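BlEst2 (Bacillus licheniformis, PDB 6WPX) probably hydrolyses ester bonds as a lipase or esterase, and is seen here in its propeptide form, whose C-terminal domain has autoinhibitory effects. Local coordinates at residues Tyr289-Gly294 with Pro462-Ile467; Glu302-Val307 with Ala364-Ile369. All blocks are in the same frame, centred on the assembly; numbering follows the deposited sequence.

Beyond the alpha/beta sheet of the N-terminal half, the chain enters strand 290-297 and, after a short connection, strand 300-307 of another sheet; each of these neighbours closes a different loop. Contact 2 returns first, when 365-372 pairs with 300-307 inside one sheet. Contact 1 closes far later, when 462-473 passes across 290-297, so contact 2 is nested within its loop. The roles differ: contact 2 builds one leaf of a two-sheet beta structure, whereas contact 1 ties the edge strand of the facing leaf to the separate antiparallel sheet near the C terminus. With centres about 11 Å apart, the two contacts also touch, the Asn464 side chain accepting a hydrogen bond from the backbone N of Ala306.

Contact 1 of 2, residues Tyr289-Gly294 with Pro462-Ile467; sequences YPFIRG and PFNRTI
Thr466 turns OG1 anti to its carbonyl carbon (chi1 -45°), which sets the hydroxyl before the backbone N of Ile292, while Asn464 holds CG between its backbone N and carbonyl carbon (chi1 51°), laying the amide against Phe291. These groups join two antiparallel beta sheets through strands that cross steeply. Ile292 N donates to Thr466 OG1 at 2.9 Å, and Thr466 N in turn donates to Pro290 O at 2.8 Å, so this one residue grips the strand on both sides of Phe291; the hydroxyl is also bonded to Asp452, which forms a salt bridge with Arg293 as well. The Asn464 amide stacks over one face of the Phe291 ring, the planes 22° apart and CG 3.6 Å from Phe291 CD1, with Ala306 satisfying the amide oxygen. On the other flank Arg465 runs its aliphatic part along Tyr289, CD lying 3.8 Å from Tyr289 CB, before its guanidinium meets Glu308. Ile467 CG1 approaches the same tyrosine at CD1, 3.8 Å away. Beside the crossing, Arg293 NH1 bonds to Ile292 O at 2.8 Å, and Phe291 CZ stands 3.5 Å above the guanidinium plane of Arg293, over its centre.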
loop_
_atom_site.group_PDB
_atom_site.type_symbol
_atom_site.label_atom_id
_atom_site.label_comp_id
_atom_site.label_asym_id
_atom_site.label_seq_id
_atom_site.Cartn_x
_atom_site.Cartn_y
_atom_site.Cartn_z
ATOM N N TYR A 289 -5.447 -15.420 0.624
ATOM C CA TYR A 289 -4.829 -15.193 1.907
ATOM C C TYR A 289 -3.426 -15.685 1.937
ATOM O O TYR A 289 -3.118 -16.711 1.317
ATOM C CB TYR A 289 -5.649 -15.883 3.010
ATOM C CG TYR A 289 -7.091 -15.429 3.044
ATOM C CD1 TYR A 289 -7.459 -14.262 3.710
ATOM C CD2 TYR A 289 -8.079 -16.126 2.351
ATOM C CE1 TYR A 289 -8.792 -13.844 3.749
ATOM C CE2 TYR A 289 -9.397 -15.679 2.328
ATOM C CZ TYR A 289 -9.758 -14.561 3.060
ATOM O OH TYR A 289 -11.072 -14.157 3.077
ATOM N N PRO A 290 -2.543 -14.979 2.675
ATOM C CA PRO A 290 -1.158 -15.459 2.769
ATOM C C PRO A 290 -0.980 -16.310 4.029
ATOM O O PRO A 290 -1.905 -16.478 4.805
ATOM C CB PRO A 290 -0.376 -14.147 2.919
ATOM C CG PRO A 290 -1.292 -13.284 3.787
ATOM C CD PRO A 290 -2.731 -13.722 3.448
ATOM N N PHE A 291 0.238 -16.766 4.250
ATOM C CA PHE A 291 0.722 -17.358 5.487
ATOM C C PHE A 291 1.892 -16.465 5.822
ATOM O O PHE A 291 2.734 -16.190 4.948
ATOM C CB PHE A 291 1.175 -18.825 5.352
ATOM C CG PHE A 291 1.822 -19.303 6.637
ATOM C CD1 PHE A 291 1.051 -19.582 7.763
ATOM C CD2 PHE A 291 3.203 -19.443 6.732
ATOM C CE1 PHE A 291 1.643 -20.039 8.939
ATOM C CE2 PHE A 291 3.796 -19.904 7.909
ATOM C CZ PHE A 291 3.012 -20.197 9.007
ATOM N N ILE A 292 1.937 -15.983 7.068
ATOM C CA ILE A 292 2.955 -15.019 7.488
ATOM C C ILE A 292 3.587 -15.345 8.810
ATOM O O ILE A 292 2.896 -15.663 9.768
ATOM C CB ILE A 292 2.348 -13.566 7.543
ATOM C CG1 ILE A 292 1.666 -13.147 6.234
ATOM C CG2 ILE A 292 3.373 -12.502 7.995
ATOM C CD1 ILE A 292 0.791 -11.916 6.369
ATOM N N ARG A 293 4.925 -15.155 8.878
ATOM C CA ARG A 293 5.725 -15.230 10.098
ATOM C C ARG A 293 6.730 -14.088 10.093
ATOM O O ARG A 293 6.969 -13.479 9.068
ATOM C CB ARG A 293 6.402 -16.607 10.288
ATOM C CG ARG A 293 5.433 -17.750 10.637
ATOM C CD ARG A 293 4.829 -17.597 12.034
ATOM N NE ARG A 293 3.911 -18.691 12.398
ATOM C CZ ARG A 293 2.601 -18.678 12.177
ATOM N NH1 ARG A 293 2.041 -17.671 11.526
ATOM N NH2 ARG A 293 1.849 -19.698 12.559
ATOM N N GLY A 294 7.264 -13.780 11.250
ATOM C CA GLY A 294 8.263 -12.742 11.418
ATOM C C GLY A 294 9.070 -12.996 12.668
ATOM O O GLY A 294 8.701 -13.818 13.501
ATOM N N PRO A 462 -3.475 -30.660 5.885
ATOM C CA PRO A 462 -3.406 -29.451 6.730
ATOM C C PRO A 462 -3.253 -28.162 5.898
ATOM O O PRO A 462 -2.745 -28.191 4.770
ATOM C CB PRO A 462 -2.148 -29.679 7.581
ATOM C CG PRO A 462 -1.883 -31.151 7.507
ATOM C CD PRO A 462 -2.320 -31.549 6.137
ATOM N N PHE A 463 -3.750 -27.073 6.439
ATOM C CA PHE A 463 -3.602 -25.744 5.808
ATOM C C PHE A 463 -3.250 -24.737 6.898
ATOM O O PHE A 463 -3.461 -25.014 8.064
ATOM C CB PHE A 463 -4.884 -25.291 5.098
ATOM C CG PHE A 463 -5.989 -24.817 5.998
ATOM C CD1 PHE A 463 -6.037 -23.513 6.439
ATOM C CD2 PHE A 463 -6.992 -25.673 6.408
ATOM C CE1 PHE A 463 -7.050 -23.079 7.264
ATOM C CE2 PHE A 463 -7.999 -25.237 7.247
ATOM C CZ PHE A 463 -8.023 -23.948 7.683
ATOM N N ASN A 464 -2.763 -23.586 6.462
ATOM C CA ASN A 464 -2.397 -22.448 7.331
ATOM C C ASN A 464 -2.578 -21.136 6.540
ATOM O O ASN A 464 -2.156 -21.092 5.414
ATOM C CB ASN A 464 -1.045 -22.625 8.042
ATOM C CG ASN A 464 0.120 -22.989 7.147
ATOM O OD1 ASN A 464 1.066 -23.622 7.575
ATOM N ND2 ASN A 464 0.071 -22.574 5.903
ATOM N N ARG A 465 -3.221 -20.147 7.145
ATOM C CA ARG A 465 -3.346 -18.788 6.569
ATOM C C ARG A 465 -3.256 -17.787 7.712
ATOM O O ARG A 465 -3.564 -18.141 8.824
ATOM C CB ARG A 465 -4.614 -18.547 5.748
ATOM C CG ARG A 465 -4.752 -19.414 4.514
ATOM C CD ARG A 465 -3.764 -19.160 3.412
ATOM N NE ARG A 465 -4.185 -19.698 2.139
ATOM C CZ ARG A 465 -4.031 -20.946 1.751
ATOM N NH1 ARG A 465 -3.441 -21.823 2.536
ATOM N NH2 ARG A 465 -4.456 -21.315 0.564
ATOM N N THR A 466 -2.881 -16.574 7.376
ATOM C CA THR A 466 -2.748 -15.462 8.305
ATOM C C THR A 466 -3.543 -14.301 7.743
ATOM O O THR A 466 -3.260 -13.832 6.640
ATOM C CB THR A 466 -1.285 -15.064 8.482
ATOM O OG1 THR A 466 -0.473 -16.224 8.645
ATOM C CG2 THR A 466 -1.099 -14.134 9.656
ATOM N N ILE A 467 -4.539 -13.848 8.499
ATOM C CA ILE A 467 -5.391 -12.730 8.104
ATOM C C ILE A 467 -4.963 -11.528 8.898
ATOM O O ILE A 467 -4.815 -11.619 10.110
ATOM C CB ILE A 467 -6.897 -13.064 8.327
ATOM C CG1 ILE A 467 -7.284 -14.330 7.501
ATOM C CG2 ILE A 467 -7.821 -11.841 7.994
ATOM C CD1 ILE A 467 -8.660 -14.854 7.730
#

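Contact 2 of 2, residues Glu302-Val307 with Ala364-Ile369; sequences EEEFAV and AGTWKI
Phe305 and Trp367 form an antiparallel hydrogen-bonded pair between strands 300-307 and 365-372, and their side chains show how a two-stranded edge of a beta sheet buries one face. Because Phe305 places CG between its backbone N and carbonyl carbon (chi1 68°), the ring swings across to its partner and receives Trp367 CB over one face, a CH-pi contact 3.7 Å from the ring centroid. The planes tilt only 26° from each other, yet the Phe305 ring and the five-membered ring of Trp367 are displaced enough to share little of their faces. Val307 adds to this patch, its CG2 meeting Trp367 CD1 at 3.4 Å, while the indole N-H is bonded to Ala363 O. Val383 and Ile314 of the facing sheet also touch Phe305. Six backbone bonds, two for each of the pairs Glu303-Ile369, Phe305-Trp367 and Val307-Gly365, hold the strands in register.

On the face shared by Glu304, Ala306 and Thr366, Lys368 runs out extended and then bends at chi3, which carries NZ to Glu302 OE2 in a weak, 3.3 Å salt-bridge bond. Replacing Lys368 by a leucine would probably leave the Glu302 carboxylate without its cross-strand mate, the positive charge nearest to it in these segments. The pairing joins a mostly apolar face, Glu303 at one end turned to Arg301, to a more exposed one whose weak bond probably adds little to the six backbone bonds.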
loop_
_atom_site.group_PDB
_atom_site.type_symbol
_atom_site.label_atom_id
_atom_site.label_comp_id
_atom_site.label_asym_id
_atom_site.label_seq_id
_atom_site.Cartn_x
_atom_site.Cartn_y
_atom_site.Cartn_z
ATOM N N GLU A 302 14.462 -21.457 10.737
ATOM C CA GLU A 302 13.617 -22.272 9.880
ATOM C C GLU A 302 12.172 -22.015 10.237
ATOM O O GLU A 302 11.844 -21.861 11.417
ATOM C CB GLU A 302 13.960 -23.757 9.991
ATOM C CG GLU A 302 15.417 -24.080 9.673
ATOM C CD GLU A 302 15.784 -25.547 9.509
ATOM O OE1 GLU A 302 16.592 -25.830 8.600
ATOM O OE2 GLU A 302 15.328 -26.403 10.303
ATOM N N GLU A 303 11.315 -21.946 9.212
ATOM C CA GLU A 303 9.874 -21.764 9.377
ATOM C C GLU A 303 9.155 -22.791 8.543
ATOM O O GLU A 303 9.324 -22.829 7.321
ATOM C CB GLU A 303 9.410 -20.338 8.960
ATOM C CG GLU A 303 9.791 -19.246 9.944
ATOM C CD GLU A 303 9.148 -19.261 11.322
ATOM O OE1 GLU A 303 9.603 -18.462 12.171
ATOM O OE2 GLU A 303 8.232 -20.080 11.572
ATOM N N GLU A 304 8.372 -23.630 9.198
ATOM C CA GLU A 304 7.592 -24.637 8.492
ATOM C C GLU A 304 6.281 -24.016 8.046
ATOM O O GLU A 304 5.822 -23.045 8.633
ATOM C CB GLU A 304 7.303 -25.849 9.385
ATOM C CG GLU A 304 8.518 -26.720 9.644
ATOM C CD GLU A 304 8.214 -27.994 10.410
ATOM O OE1 GLU A 304 7.161 -28.069 11.083
ATOM O OE2 GLU A 304 9.042 -28.927 10.341
ATOM N N PHE A 305 5.702 -24.552 6.998
ATOM C CA PHE A 305 4.397 -24.112 6.528
ATOM C C PHE A 305 3.740 -25.229 5.752
ATOM O O PHE A 305 4.395 -25.927 4.986
ATOM C CB PHE A 305 4.435 -22.785 5.738
ATOM C CG PHE A 305 5.107 -22.801 4.386
ATOM C CD1 PHE A 305 6.483 -22.615 4.273
ATOM C CD2 PHE A 305 4.362 -22.938 3.226
ATOM C CE1 PHE A 305 7.108 -22.613 3.020
ATOM C CE2 PHE A 305 4.985 -22.940 1.968
ATOM C CZ PHE A 305 6.350 -22.760 1.872
ATOM N N ALA A 306 2.444 -25.389 5.967
ATOM C CA ALA A 306 1.609 -26.356 5.293
ATOM C C ALA A 306 1.224 -25.822 3.918
ATOM O O ALA A 306 0.952 -24.625 3.741
ATOM C CB ALA A 306 0.346 -26.610 6.109
ATOM N N VAL A 307 1.204 -26.726 2.945
ATOM C CA VAL A 307 0.701 -26.444 1.607
ATOM C C VAL A 307 -0.350 -27.521 1.434
ATOM O O VAL A 307 -0.017 -28.707 1.433
ATOM C CB VAL A 307 1.760 -26.468 0.477
ATOM C CG1 VAL A 307 1.086 -26.418 -0.909
ATOM C CG2 VAL A 307 2.746 -25.309 0.629
ATOM N N ALA A 364 1.770 -31.137 -1.870
ATOM C CA ALA A 364 1.060 -30.923 -0.611
ATOM C C ALA A 364 1.870 -31.483 0.513
ATOM O O ALA A 364 2.557 -32.490 0.334
ATOM C CB ALA A 364 -0.298 -31.593 -0.641
ATOM N N GLY A 365 1.790 -30.835 1.668
ATOM C CA GLY A 365 2.517 -31.270 2.848
ATOM C C GLY A 365 3.223 -30.121 3.534
ATOM O O GLY A 365 2.907 -28.951 3.292
ATOM N N THR A 366 4.157 -30.457 4.419
ATOM C CA THR A 366 4.899 -29.473 5.182
ATOM C C THR A 366 6.173 -29.086 4.449
ATOM O O THR A 366 7.096 -29.900 4.293
ATOM C CB THR A 366 5.238 -30.006 6.595
ATOM O OG1 THR A 366 4.068 -30.557 7.180
ATOM C CG2 THR A 366 5.838 -28.917 7.503
ATOM N N TRP A 367 6.223 -27.842 4.034
ATOM C CA TRP A 367 7.389 -27.238 3.410
ATOM C C TRP A 367 8.122 -26.531 4.519
ATOM O O TRP A 367 7.558 -26.320 5.584
ATOM C CB TRP A 367 6.963 -26.191 2.375
ATOM C CG TRP A 367 6.446 -26.777 1.107
ATOM C CD1 TRP A 367 5.332 -27.547 0.954
ATOM C CD2 TRP A 367 7.045 -26.671 -0.185
ATOM N NE1 TRP A 367 5.182 -27.900 -0.361
ATOM C CE2 TRP A 367 6.213 -27.365 -1.089
ATOM C CE3 TRP A 367 8.174 -25.999 -0.685
ATOM C CZ2 TRP A 367 6.507 -27.466 -2.456
ATOM C CZ3 TRP A 367 8.441 -26.065 -2.049
ATOM C CH2 TRP A 367 7.619 -26.800 -2.912
ATOM N N LYS A 368 9.360 -26.119 4.259
ATOM C CA LYS A 368 10.170 -25.431 5.249
ATOM C C LYS A 368 11.090 -24.455 4.561
ATOM O O LYS A 368 11.760 -24.796 3.578
ATOM C CB LYS A 368 10.960 -26.470 6.082
ATOM C CG LYS A 368 11.907 -25.896 7.145
ATOM C CD LYS A 368 12.528 -27.001 8.046
ATOM C CE LYS A 368 13.500 -27.919 7.337
ATOM N NZ LYS A 368 14.222 -28.809 8.295
ATOM N N ILE A 369 11.104 -23.221 5.066
ATOM C CA ILE A 369 12.025 -22.204 4.581
ATOM C C ILE A 369 13.141 -22.128 5.613
ATOM O O ILE A 369 12.893 -22.311 6.807
ATOM C CB ILE A 369 11.365 -20.821 4.290
ATOM C CG1 ILE A 369 12.355 -19.899 3.486
ATOM C CG2 ILE A 369 10.922 -20.128 5.591
ATOM C CD1 ILE A 369 11.741 -19.056 2.478
#